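Local coordinates for TPR repeat-containing protein YrrB (Bacillus subtilis, PDB 2Q7F) that is a monomeric tetratricopeptide repeat protein that could mediate complex formation among RNA sulfuration components, RNA processing components and aminoacyl-tRNA synthetases, at residues Lys54-Ala57 with Ile58-Ile61; Glu109-Asp112 with Met113-Ala117; Asp176-Leu179 with Ser180-Ala184; Pro224-Met227 with Leu228-His231. All blocks are in the same frame, centred on the assembly; numbering follows the deposited sequence.

Contact 1 (Lys54-Ala57 with Ile58-Ile61); sequences KEDA and IPYI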
ATOM      1  N   LYS A  54       7.091  -3.170  33.574  1.00 79.61           N
ATOM      2  CA  LYS A  54       8.018  -3.939  32.734  1.00 78.91           C
ATOM      3  C   LYS A  54       7.358  -5.050  31.918  1.00 78.11           C
ATOM      4  O   LYS A  54       7.883  -5.458  30.887  1.00 78.04           O
ATOM      5  CB  LYS A  54       9.131  -4.561  33.590  1.00 79.15           C
ATOM      6  CG  LYS A  54       9.969  -3.592  34.402  1.00 79.74           C
ATOM      7  CD  LYS A  54      10.873  -2.726  33.543  1.00 80.96           C
ATOM      8  CE  LYS A  54      11.700  -1.785  34.414  1.00 82.20           C
ATOM      9  NZ  LYS A  54      10.896  -1.156  35.516  1.00 82.93           N
ATOM     10  N   GLU A  55       6.211  -5.524  32.397  1.00 77.17           N
ATOM     11  CA  GLU A  55       5.529  -6.701  31.856  1.00 76.05           C
ATOM     12  C   GLU A  55       4.536  -6.398  30.736  1.00 75.01           C
ATOM     13  O   GLU A  55       4.176  -7.294  29.973  1.00 74.94           O
ATOM     14  CB  GLU A  55       4.833  -7.467  32.998  1.00 76.26           C
ATOM     15  CG  GLU A  55       5.658  -8.606  33.612  1.00 76.66           C
ATOM     16  CD  GLU A  55       7.166  -8.412  33.460  1.00 76.89           C
ATOM     17  OE1 GLU A  55       7.760  -7.611  34.224  1.00 76.63           O
ATOM     18  OE2 GLU A  55       7.752  -9.069  32.570  1.00 76.28           O
ATOM     19  N   ASP A  56       4.097  -5.146  30.634  1.00 73.60           N
ATOM     20  CA  ASP A  56       3.122  -4.766  29.613  1.00 72.22           C
ATOM     21  C   ASP A  56       3.785  -4.407  28.269  1.00 70.77           C
ATOM     22  O   ASP A  56       4.773  -3.683  28.225  1.00 70.54           O
ATOM     23  CB  ASP A  56       2.236  -3.619  30.116  1.00 72.38           C
ATOM     24  CG  ASP A  56       0.930  -3.498  29.336  1.00 73.21           C
ATOM     25  OD1 ASP A  56      -0.129  -3.342  29.978  1.00 74.62           O
ATOM     26  OD2 ASP A  56       0.948  -3.559  28.086  1.00 73.62           O
ATOM     27  N   ALA A  57       3.217  -4.922  27.182  1.00 69.06           N
ATOM     28  CA  ALA A  57       3.705  -4.667  25.825  1.00 67.44           C
ATOM     29  C   ALA A  57       3.332  -3.276  25.311  1.00 66.15           C
ATOM     30  O   ALA A  57       4.159  -2.605  24.700  1.00 65.63           O
ATOM     31  CB  ALA A  57       3.187  -5.746  24.865  1.00 67.28           C
ATOM     32  N   ILE A  58       2.088  -2.866  25.578  1.00 64.79           N
ATOM     33  CA  ILE A  58       1.508  -1.588  25.119  1.00 63.31           C
ATOM     34  C   ILE A  58       2.425  -0.364  25.278  1.00 62.21           C
ATOM     35  O   ILE A  58       2.603   0.386  24.320  1.00 62.40           O
ATOM     36  CB  ILE A  58       0.103  -1.299  25.777  1.00 63.51           C
ATOM     37  CG1 ILE A  58      -0.857  -2.495  25.628  1.00 63.32           C
ATOM     38  CG2 ILE A  58      -0.515   0.008  25.250  1.00 62.68           C
ATOM     39  CD1 ILE A  58      -1.438  -2.700  24.234  1.00 64.40           C
ATOM     40  N   PRO A  59       2.999  -0.143  26.479  1.00 61.05           N
ATOM     41  CA  PRO A  59       3.885   1.014  26.611  1.00 60.23           C
ATOM     42  C   PRO A  59       5.147   0.944  25.734  1.00 59.43           C
ATOM     43  O   PRO A  59       5.595   1.977  25.230  1.00 59.12           O
ATOM     44  CB  PRO A  59       4.247   1.014  28.096  1.00 60.10           C
ATOM     45  CG  PRO A  59       4.027  -0.363  28.541  1.00 60.41           C
ATOM     46  CD  PRO A  59       2.874  -0.869  27.754  1.00 60.83           C
ATOM     47  N   TYR A  60       5.701  -0.256  25.547  1.00 58.48           N
ATOM     48  CA  TYR A  60       6.801  -0.437  24.602  1.00 57.75           C
ATOM     49  C   TYR A  60       6.374  -0.117  23.174  1.00 56.82           C
ATOM     50  O   TYR A  60       7.140   0.464  22.421  1.00 56.68           O
ATOM     51  CB  TYR A  60       7.374  -1.846  24.654  1.00 57.81           C
ATOM     52  CG  TYR A  60       8.049  -2.221  25.951  1.00 58.18           C
ATOM     53  CD1 TYR A  60       9.408  -1.966  26.161  1.00 58.60           C
ATOM     54  CD2 TYR A  60       7.339  -2.865  26.957  1.00 58.14           C
ATOM     55  CE1 TYR A  60      10.037  -2.337  27.358  1.00 58.18           C
ATOM     56  CE2 TYR A  60       7.953  -3.240  28.148  1.00 58.55           C
ATOM     57  CZ  TYR A  60       9.297  -2.978  28.344  1.00 58.79           C
ATOM     58  OH  TYR A  60       9.880  -3.358  29.535  1.00 59.14           O
ATOM     59  N   ILE A  61       5.150  -0.484  22.809  1.00 55.92           N
ATOM     60  CA  ILE A  61       4.648  -0.193  21.466  1.00 55.18           C
ATOM     61  C   ILE A  61       4.491   1.314  21.265  1.00 54.80           C
ATOM     62  O   ILE A  61       4.936   1.857  20.252  1.00 54.79           O
ATOM     63  CB  ILE A  61       3.310  -0.910  21.152  1.00 55.08           C
ATOM     64  CG1 ILE A  61       3.444  -2.423  21.359  1.00 54.79           C
ATOM     65  CG2 ILE A  61       2.871  -0.598  19.729  1.00 54.32           C
ATOM     66  CD1 ILE A  61       2.127  -3.177  21.327  1.00 55.06           C
TER

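Contact 2 (Glu109-Asp112 with Met113-Ala117); sequences EAKD and MFEKA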
ATOM      1  N   GLU A 109      10.564  -8.152   4.226  1.00 55.54           N
ATOM      2  CA  GLU A 109      10.441  -8.135   5.675  1.00 55.37           C
ATOM      3  C   GLU A 109       9.189  -7.364   6.094  1.00 54.50           C
ATOM      4  O   GLU A 109       8.580  -7.668   7.130  1.00 54.23           O
ATOM      5  CB  GLU A 109      11.701  -7.518   6.298  1.00 56.16           C
ATOM      6  CG  GLU A 109      13.043  -8.190   5.894  1.00 58.29           C
ATOM      7  CD  GLU A 109      13.353  -8.140   4.389  1.00 61.58           C
ATOM      8  OE1 GLU A 109      13.964  -9.101   3.869  1.00 63.43           O
ATOM      9  OE2 GLU A 109      12.989  -7.147   3.720  1.00 63.17           O
ATOM     10  N   ALA A 110       8.803  -6.376   5.285  1.00 53.44           N
ATOM     11  CA  ALA A 110       7.530  -5.666   5.481  1.00 52.65           C
ATOM     12  C   ALA A 110       6.313  -6.562   5.195  1.00 52.41           C
ATOM     13  O   ALA A 110       5.292  -6.474   5.881  1.00 52.00           O
ATOM     14  CB  ALA A 110       7.482  -4.404   4.648  1.00 52.16           C
ATOM     15  N   LYS A 111       6.430  -7.433   4.192  1.00 52.03           N
ATOM     16  CA  LYS A 111       5.385  -8.418   3.920  1.00 51.80           C
ATOM     17  C   LYS A 111       5.238  -9.359   5.110  1.00 51.21           C
ATOM     18  O   LYS A 111       4.135  -9.646   5.577  1.00 51.23           O
ATOM     19  CB  LYS A 111       5.704  -9.230   2.659  1.00 51.97           C
ATOM     20  CG  LYS A 111       4.736 -10.387   2.437  1.00 52.67           C
ATOM     21  CD  LYS A 111       5.330 -11.499   1.595  1.00 55.25           C
ATOM     22  CE  LYS A 111       4.467 -12.750   1.682  1.00 55.64           C
ATOM     23  NZ  LYS A 111       4.747 -13.651   0.539  1.00 57.36           N
ATOM     24  N   ASP A 112       6.373  -9.837   5.592  1.00 50.67           N
ATOM     25  CA  ASP A 112       6.412 -10.730   6.726  1.00 50.20           C
ATOM     26  C   ASP A 112       5.696 -10.080   7.926  1.00 49.33           C
ATOM     27  O   ASP A 112       4.798 -10.687   8.512  1.00 49.18           O
ATOM     28  CB  ASP A 112       7.871 -11.086   7.018  1.00 50.56           C
ATOM     29  CG  ASP A 112       8.015 -12.234   7.981  1.00 52.99           C
ATOM     30  OD1 ASP A 112       7.845 -12.018   9.203  1.00 55.81           O
ATOM     31  OD2 ASP A 112       8.328 -13.355   7.523  1.00 55.62           O
ATOM     32  N   MET A 113       6.056  -8.834   8.251  1.00 48.17           N
ATOM     33  CA  MET A 113       5.467  -8.123   9.392  1.00 46.87           C
ATOM     34  C   MET A 113       3.980  -7.858   9.227  1.00 46.67           C
ATOM     35  O   MET A 113       3.201  -8.048  10.179  1.00 46.38           O
ATOM     36  CB  MET A 113       6.188  -6.793   9.680  1.00 46.74           C
ATOM     37  CG  MET A 113       7.593  -6.901  10.329  1.00 45.19           C
ATOM     38  SD  MET A 113       7.727  -7.829  11.889  1.00 42.07           S
ATOM     39  CE  MET A 113       8.305  -9.422  11.285  1.00 41.02           C
ATOM     40  N   PHE A 114       3.587  -7.417   8.031  1.00 46.15           N
ATOM     41  CA  PHE A 114       2.178  -7.106   7.767  1.00 46.04           C
ATOM     42  C   PHE A 114       1.298  -8.339   7.804  1.00 46.37           C
ATOM     43  O   PHE A 114       0.187  -8.293   8.317  1.00 46.47           O
ATOM     44  CB  PHE A 114       1.990  -6.352   6.455  1.00 45.56           C
ATOM     45  CG  PHE A 114       2.455  -4.936   6.506  1.00 45.59           C
ATOM     46  CD1 PHE A 114       2.226  -4.149   7.638  1.00 46.13           C
ATOM     47  CD2 PHE A 114       3.115  -4.370   5.424  1.00 46.07           C
ATOM     48  CE1 PHE A 114       2.666  -2.815   7.700  1.00 45.65           C
ATOM     49  CE2 PHE A 114       3.553  -3.040   5.475  1.00 46.25           C
ATOM     50  CZ  PHE A 114       3.324  -2.264   6.618  1.00 45.45           C
ATOM     51  N   GLU A 115       1.794  -9.443   7.259  1.00 46.89           N
ATOM     52  CA  GLU A 115       1.035 -10.675   7.281  1.00 47.56           C
ATOM     53  C   GLU A 115       0.918 -11.217   8.714  1.00 47.41           C
ATOM     54  O   GLU A 115      -0.101 -11.810   9.075  1.00 47.70           O
ATOM     55  CB  GLU A 115       1.622 -11.698   6.302  1.00 47.78           C
ATOM     56  CG  GLU A 115       0.547 -12.536   5.609  1.00 50.31           C
ATOM     57  CD  GLU A 115       0.910 -12.940   4.183  1.00 52.96           C
ATOM     58  OE1 GLU A 115       1.141 -12.053   3.335  1.00 54.18           O
ATOM     59  OE2 GLU A 115       0.951 -14.154   3.902  1.00 54.43           O
ATOM     60  N   LYS A 116       1.942 -10.988   9.536  1.00 47.33           N
ATOM     61  CA  LYS A 116       1.874 -11.361  10.954  1.00 46.98           C
ATOM     62  C   LYS A 116       0.871 -10.495  11.706  1.00 46.76           C
ATOM     63  O   LYS A 116       0.168 -10.982  12.602  1.00 46.72           O
ATOM     64  CB  LYS A 116       3.246 -11.297  11.627  1.00 47.12           C
ATOM     65  CG  LYS A 116       4.213 -12.410  11.229  1.00 47.40           C
ATOM     66  CD  LYS A 116       5.406 -12.416  12.156  1.00 49.17           C
ATOM     67  CE  LYS A 116       6.606 -13.121  11.571  1.00 49.66           C
ATOM     68  NZ  LYS A 116       6.323 -14.541  11.271  1.00 51.97           N
ATOM     69  N   ALA A 117       0.797  -9.217  11.338  1.00 46.42           N
ATOM     70  CA  ALA A 117      -0.181  -8.313  11.935  1.00 46.29           C
ATOM     71  C   ALA A 117      -1.578  -8.847  11.646  1.00 46.52           C
ATOM     72  O   ALA A 117      -2.375  -9.096  12.571  1.00 46.61           O
ATOM     73  CB  ALA A 117      -0.007  -6.901  11.401  1.00 45.91           C
TER

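Contact 3 (Asp176-Leu179 with Ser180-Ala184); sequences DEAL and SQFAA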
ATOM      1  N   ASP A 176     -11.298  -6.048 -17.761  1.00 63.58           N
ATOM      2  CA  ASP A 176     -12.476  -5.186 -17.837  1.00 63.47           C
ATOM      3  C   ASP A 176     -12.789  -4.585 -16.479  1.00 63.30           C
ATOM      4  O   ASP A 176     -13.149  -3.412 -16.374  1.00 63.18           O
ATOM      5  CB  ASP A 176     -13.665  -5.962 -18.400  1.00 63.58           C
ATOM      6  CG  ASP A 176     -13.282  -6.788 -19.610  1.00 63.87           C
ATOM      7  OD1 ASP A 176     -12.661  -7.858 -19.420  1.00 64.62           O
ATOM      8  OD2 ASP A 176     -13.571  -6.359 -20.745  1.00 63.61           O
ATOM      9  N   GLU A 177     -12.622  -5.397 -15.442  1.00 63.27           N
ATOM     10  CA  GLU A 177     -12.727  -4.944 -14.058  1.00 63.23           C
ATOM     11  C   GLU A 177     -11.599  -3.967 -13.694  1.00 62.79           C
ATOM     12  O   GLU A 177     -11.751  -3.143 -12.783  1.00 62.99           O
ATOM     13  CB  GLU A 177     -12.758  -6.141 -13.098  1.00 63.45           C
ATOM     14  CG  GLU A 177     -11.926  -7.344 -13.549  1.00 64.42           C
ATOM     15  CD  GLU A 177     -12.620  -8.178 -14.624  1.00 65.98           C
ATOM     16  OE1 GLU A 177     -13.682  -8.768 -14.337  1.00 66.81           O
ATOM     17  OE2 GLU A 177     -12.102  -8.248 -15.759  1.00 66.78           O
ATOM     18  N   ALA A 178     -10.479  -4.054 -14.412  1.00 62.12           N
ATOM     19  CA  ALA A 178      -9.393  -3.087 -14.261  1.00 61.49           C
ATOM     20  C   ALA A 178      -9.876  -1.723 -14.715  1.00 61.11           C
ATOM     21  O   ALA A 178      -9.730  -0.733 -13.995  1.00 60.93           O
ATOM     22  CB  ALA A 178      -8.167  -3.515 -15.055  1.00 61.33           C
ATOM     23  N   LEU A 179     -10.476  -1.694 -15.905  1.00 60.85           N
ATOM     24  CA  LEU A 179     -11.066  -0.479 -16.475  1.00 60.46           C
ATOM     25  C   LEU A 179     -12.181   0.073 -15.594  1.00 60.10           C
ATOM     26  O   LEU A 179     -12.304   1.284 -15.435  1.00 59.84           O
ATOM     27  CB  LEU A 179     -11.581  -0.748 -17.884  1.00 60.55           C
ATOM     28  CG  LEU A 179     -10.510  -1.111 -18.912  1.00 60.97           C
ATOM     29  CD1 LEU A 179     -11.153  -1.844 -20.065  1.00 61.22           C
ATOM     30  CD2 LEU A 179      -9.727   0.118 -19.403  1.00 60.87           C
ATOM     31  N   SER A 180     -12.981  -0.828 -15.020  1.00 59.91           N
ATOM     32  CA  SER A 180     -13.970  -0.460 -14.007  1.00 59.75           C
ATOM     33  C   SER A 180     -13.325   0.394 -12.924  1.00 59.27           C
ATOM     34  O   SER A 180     -13.819   1.475 -12.597  1.00 59.12           O
ATOM     35  CB  SER A 180     -14.600  -1.704 -13.371  1.00 59.69           C
ATOM     36  OG  SER A 180     -15.266  -2.482 -14.342  1.00 60.47           O
ATOM     37  N   GLN A 181     -12.208  -0.095 -12.392  1.00 58.86           N
ATOM     38  CA  GLN A 181     -11.497   0.607 -11.330  1.00 58.65           C
ATOM     39  C   GLN A 181     -10.791   1.875 -11.825  1.00 58.45           C
ATOM     40  O   GLN A 181     -10.942   2.936 -11.214  1.00 58.37           O
ATOM     41  CB  GLN A 181     -10.530  -0.326 -10.584  1.00 58.62           C
ATOM     42  CG  GLN A 181     -11.194  -1.516  -9.888  1.00 58.31           C
ATOM     43  CD  GLN A 181     -12.178  -1.116  -8.799  1.00 58.86           C
ATOM     44  OE1 GLN A 181     -12.192   0.026  -8.338  1.00 58.71           O
ATOM     45  NE2 GLN A 181     -13.013  -2.065  -8.381  1.00 59.00           N
ATOM     46  N   PHE A 182     -10.051   1.778 -12.932  1.00 58.30           N
ATOM     47  CA  PHE A 182      -9.394   2.962 -13.516  1.00 58.37           C
ATOM     48  C   PHE A 182     -10.378   4.120 -13.740  1.00 58.60           C
ATOM     49  O   PHE A 182     -10.031   5.283 -13.511  1.00 58.63           O
ATOM     50  CB  PHE A 182      -8.671   2.637 -14.832  1.00 58.12           C
ATOM     51  CG  PHE A 182      -7.477   1.725 -14.682  1.00 58.12           C
ATOM     52  CD1 PHE A 182      -6.603   1.849 -13.604  1.00 57.87           C
ATOM     53  CD2 PHE A 182      -7.208   0.754 -15.645  1.00 58.20           C
ATOM     54  CE1 PHE A 182      -5.497   1.003 -13.477  1.00 57.57           C
ATOM     55  CE2 PHE A 182      -6.105  -0.091 -15.526  1.00 57.71           C
ATOM     56  CZ  PHE A 182      -5.247   0.036 -14.440  1.00 57.27           C
ATOM     57  N   ALA A 183     -11.597   3.789 -14.176  1.00 58.93           N
ATOM     58  CA  ALA A 183     -12.651   4.780 -14.420  1.00 59.40           C
ATOM     59  C   ALA A 183     -13.084   5.483 -13.138  1.00 59.78           C
ATOM     60  O   ALA A 183     -13.233   6.707 -13.115  1.00 59.83           O
ATOM     61  CB  ALA A 183     -13.845   4.141 -15.105  1.00 59.11           C
ATOM     62  N   ALA A 184     -13.275   4.709 -12.073  1.00 60.48           N
ATOM     63  CA  ALA A 184     -13.674   5.264 -10.776  1.00 61.19           C
ATOM     64  C   ALA A 184     -12.614   6.217 -10.210  1.00 61.66           C
ATOM     65  O   ALA A 184     -12.954   7.233  -9.591  1.00 61.87           O
ATOM     66  CB  ALA A 184     -13.993   4.148  -9.789  1.00 61.05           C
TER

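Contact 4 (Pro224-Met227 with Leu228-His231); sequences PDHM and LALH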
ATOM      1  N   PRO A 224       1.836  16.946 -19.977  1.00 72.09           N
ATOM      2  CA  PRO A 224       2.497  16.997 -21.287  1.00 72.06           C
ATOM      3  C   PRO A 224       3.861  16.295 -21.344  1.00 71.96           C
ATOM      4  O   PRO A 224       4.367  16.049 -22.440  1.00 72.13           O
ATOM      5  CB  PRO A 224       2.659  18.503 -21.545  1.00 71.99           C
ATOM      6  CG  PRO A 224       1.653  19.152 -20.666  1.00 72.08           C
ATOM      7  CD  PRO A 224       1.603  18.298 -19.441  1.00 72.02           C
ATOM      8  N   ASP A 225       4.446  15.981 -20.186  1.00 71.70           N
ATOM      9  CA  ASP A 225       5.733  15.273 -20.142  1.00 71.44           C
ATOM     10  C   ASP A 225       5.636  13.815 -19.665  1.00 71.04           C
ATOM     11  O   ASP A 225       6.597  13.258 -19.127  1.00 70.83           O
ATOM     12  CB  ASP A 225       6.785  16.059 -19.335  1.00 71.61           C
ATOM     13  CG  ASP A 225       6.402  16.250 -17.869  1.00 71.94           C
ATOM     14  OD1 ASP A 225       6.033  15.274 -17.179  1.00 71.73           O
ATOM     15  OD2 ASP A 225       6.503  17.400 -17.396  1.00 73.07           O
ATOM     16  N   HIS A 226       4.475  13.204 -19.879  1.00 70.78           N
ATOM     17  CA  HIS A 226       4.274  11.793 -19.568  1.00 70.62           C
ATOM     18  C   HIS A 226       4.961  10.925 -20.625  1.00 70.48           C
ATOM     19  O   HIS A 226       4.325  10.496 -21.593  1.00 70.38           O
ATOM     20  CB  HIS A 226       2.780  11.470 -19.501  1.00 70.69           C
ATOM     21  CG  HIS A 226       2.455  10.297 -18.628  1.00 70.90           C
ATOM     22  ND1 HIS A 226       1.721  10.415 -17.468  1.00 71.14           N
ATOM     23  CD2 HIS A 226       2.780   8.988 -18.736  1.00 71.07           C
ATOM     24  CE1 HIS A 226       1.602   9.227 -16.902  1.00 71.58           C
ATOM     25  NE2 HIS A 226       2.235   8.343 -17.652  1.00 71.48           N
ATOM     26  N   MET A 227       6.258  10.675 -20.430  1.00 70.35           N
ATOM     27  CA  MET A 227       7.094   9.991 -21.427  1.00 70.41           C
ATOM     28  C   MET A 227       6.630   8.581 -21.768  1.00 69.94           C
ATOM     29  O   MET A 227       6.718   8.164 -22.928  1.00 69.77           O
ATOM     30  CB  MET A 227       8.565   9.967 -21.005  1.00 70.39           C
ATOM     31  CG  MET A 227       9.417  11.042 -21.676  1.00 70.89           C
ATOM     32  SD  MET A 227      11.165  10.588 -21.804  1.00 71.66           S
ATOM     33  CE  MET A 227      11.637  10.448 -20.072  1.00 71.17           C
ATOM     34  N   LEU A 228       6.145   7.855 -20.763  1.00 69.47           N
ATOM     35  CA  LEU A 228       5.566   6.531 -20.982  1.00 69.08           C
ATOM     36  C   LEU A 228       4.298   6.594 -21.840  1.00 68.92           C
ATOM     37  O   LEU A 228       4.139   5.799 -22.769  1.00 68.96           O
ATOM     38  CB  LEU A 228       5.318   5.811 -19.654  1.00 69.06           C
ATOM     39  CG  LEU A 228       6.365   4.799 -19.155  1.00 69.20           C
ATOM     40  CD1 LEU A 228       7.827   5.174 -19.491  1.00 69.89           C
ATOM     41  CD2 LEU A 228       6.204   4.564 -17.659  1.00 69.08           C
ATOM     42  N   ALA A 229       3.413   7.546 -21.555  1.00 68.75           N
ATOM     43  CA  ALA A 229       2.232   7.754 -22.397  1.00 68.65           C
ATOM     44  C   ALA A 229       2.666   8.131 -23.799  1.00 68.66           C
ATOM     45  O   ALA A 229       2.043   7.724 -24.774  1.00 68.92           O
ATOM     46  CB  ALA A 229       1.314   8.817 -21.814  1.00 68.58           C
ATOM     47  N   LEU A 230       3.751   8.894 -23.889  1.00 68.85           N
ATOM     48  CA  LEU A 230       4.310   9.316 -25.173  1.00 69.09           C
ATOM     49  C   LEU A 230       4.831   8.135 -25.987  1.00 69.20           C
ATOM     50  O   LEU A 230       4.435   7.946 -27.140  1.00 69.12           O
ATOM     51  CB  LEU A 230       5.413  10.367 -24.973  1.00 69.16           C
ATOM     52  CG  LEU A 230       4.951  11.787 -24.619  1.00 69.01           C
ATOM     53  CD1 LEU A 230       6.106  12.616 -24.081  1.00 68.76           C
ATOM     54  CD2 LEU A 230       4.297  12.464 -25.823  1.00 68.69           C
ATOM     55  N   HIS A 231       5.706   7.341 -25.377  1.00 69.43           N
ATOM     56  CA  HIS A 231       6.264   6.164 -26.030  1.00 69.66           C
ATOM     57  C   HIS A 231       5.183   5.137 -26.354  1.00 69.95           C
ATOM     58  O   HIS A 231       5.222   4.506 -27.410  1.00 69.94           O
ATOM     59  CB  HIS A 231       7.371   5.539 -25.179  1.00 69.58           C
ATOM     60  CG  HIS A 231       8.542   6.443 -24.955  1.00 69.48           C
ATOM     61  ND1 HIS A 231       9.024   7.295 -25.926  1.00 69.36           N
ATOM     62  CD2 HIS A 231       9.338   6.619 -23.873  1.00 69.29           C
ATOM     63  CE1 HIS A 231      10.060   7.963 -25.451  1.00 69.15           C
ATOM     64  NE2 HIS A 231      10.270   7.571 -24.208  1.00 69.73           N
TER

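Contact 1 (Lys54-Ala57 with Ile58-Ile61)
D56 is the N-cap of helix 57-69, the first helix of TPR 2, and its carboxylate caps I58 N where the loop after helix 46-50 enters the helix. The capping bond runs from I58 N to D56 OD2 at 2.8 Å, with an N-H...O angle of 135°; the oxygen is met nearly along its C-O axis. CG of D56 stands anti to the backbone N (chi1 -160°), which turns the carboxylate onto the opening turn.

A second polar link spans six residues. Y60 OH donates to K54 O at 3.2 Å, reaching the oxygen from 21° outside the carbonyl plane, while D56 O lies at the ring edge, 3.0 Å from Y60 CD2. A phenylalanine at Y60 would probably leave K54 O without this donor and the loop freer to shift against the helix.

Van der Waals contact brings the P59 ring against the capping residue, CD lying 3.3 Å from D56 OD2 and the two side chains crossing at about a right angle. A57 CB and I61 CD1, 4.5 Å apart, form a loose apolar pair. Beyond the segments, the Y60 ring packs on F79, K82 and L86 of helix 73-86 and on I50. The regular helix bonding is marked by I61 N to A57 O, 3.0 Å long, with the donor in the carbonyl plane.

Contact 2 (Glu109-Asp112 with Met113-Ala117)
K116 lies one helical turn beyond D112, and its NZ forms a salt bridge to D112 OD1 at 3.6 Å. That oxygen sits too close to a neighbouring atom in the model, so both the length and the strength of the pairing are doubtful. K116 CG lies anti to the carbonyl carbon (chi1 -72°) and the chain bends at chi4, which carries its end back alongside D112. An alanine in place of K116 would probably leave the D112 carboxylate without its charged mate on this side of the helix.

One residue back, K111 and E115 run side by side and point the same way, K111 CE lying 3.8 Å from E115 OE1; their charged ends stay 4.8 Å apart (K111 NZ to E115 OE1), so they are not in contact and any attraction is probably weak. On another face A110 CB touches the ring of F114 at CE2, 4.2 Å away.

These i to i+4 pairs are set by the backbone ladder: F114 N to A110 O is 2.9 Å with an N-H...O angle of 161°, and E115 N to K111 O is equally short at 162°.

In TPR 3, helix 107-120 lies between two others: F114 packs on L127 and M130 of helix 125-137, and both A110 and F114 reach V102 of helix 91-103.

Contact 3 (Asp176-Leu179 with Ser180-Ala184)
The first turns of helix 176-188, within TPR 5, hold this contact, and its most distinctive link joins S180 to D176. The carbonyl oxygen D176 O accepts two donors from the same residue: S180 N at 2.9 Å and S180 OG at 3.1 Å, which come from opposite faces of the carbonyl plane. The hydroxyl can fold back in this way because OG lies beside its own backbone N and anti to the carbonyl carbon (chi1 -61°), pointing it back toward the N-terminal turn. The helical backbone itself sets S180 CB 3.2 Å from E177 O.

The next rungs differ in their geometry. F182 N meets A178 O at 2.7 Å and almost straight, with an N-H...O angle of 175°, nearly along the carbonyl direction. Q181 N, by contrast, approaches E177 O from above the carbonyl plane, 38° out of it, so the bond is not on a lone pair.

A178 and F182 supply the apolar part. A178 CB lies 4.0 Å from F182 CE2, while A178 O sits over one face of the ring, 3.4 Å from F182 CD2. Beyond the two segments, F182 packs on N198 and T202 of helix 193-205, and A178 rests on A170 of helix 159-172. The charged and amide ends are engaged outside the segments: D176 OD2 forms a salt bridge with K206, and Q181 OE1 accepts from R162.

A178 thus faces the partner helix within the repeat and F182 the first helix of the next, as in the small and aromatic positions of the second helix of a tetratricopeptide repeat.

Contact 4 (Pro224-Met227 with Leu228-His231)
The ring of H226 packs on A229 instead of making a side-chain capping bond, although H226 holds the N-cap position before helix 227-233; the residue is also the centre of an inverse gamma turn. Its imidazole turns onto the first turn of the helix: CG is anti to the backbone N (chi1 -154°), which brings H226 CD2 within 3.4 Å of A229 CB. The backbone N of A229 lies at the ring edge, near its plane and 3.2 Å from the same CD2; as modelled, CD2 rather than a nitrogen lies there.

The carbonyl of H226 starts the helical bonding. L230 N donates to H226 O at 2.9 Å, in the carbonyl plane, and the side chain of L230 folds over the same oxygen, its CG 3.3 Å away. Next, H231 N donates to M227 O at 2.8 Å with an N-H...O angle of 169°. That oxygen also lies over one face of the H231 ring, 3.0 Å above the plane and offset toward its rim.

The side chains of M227 and H231 run alongside each other and point the same way. M227 SD is 4.0 Å from H231 NE2 and 4.9 Å from the ring centroid; it lies 61° off the ring normal, so this Met-aromatic contact is oblique.

Beyond the two segments, the H226 ring meets that of Y197 in helix 193-205, and A229 rests on both Y197 and I220. The chemistry implies a helix entry in which the H226 and M227 carbonyls take the bonds of L230 N and H231 N, while the H226 ring packs against A229 and Y197.

In the fold
From the N terminus, contact 1 spans the loop after helix 46-50 and the start of helix 57-69, joining TPR 1 to TPR 2. Contact 2 follows inside helix 107-120, about 20 Å away between centres, and contact 3 inside helix 176-188; each lies within one helix and closes no loop. Contact 4 spans the loop after helix 211-222 and joins this helix of TPR 6 to the C-terminal helix 227-233. The four are in series, none nesting, crossing or touching another. Contacts 1 and 2 lie on the opposite side of the chain's centre from contacts 3 and 4; centres of contacts 1 and 4 are about 51 Å apart, sampling the helical array from end to end.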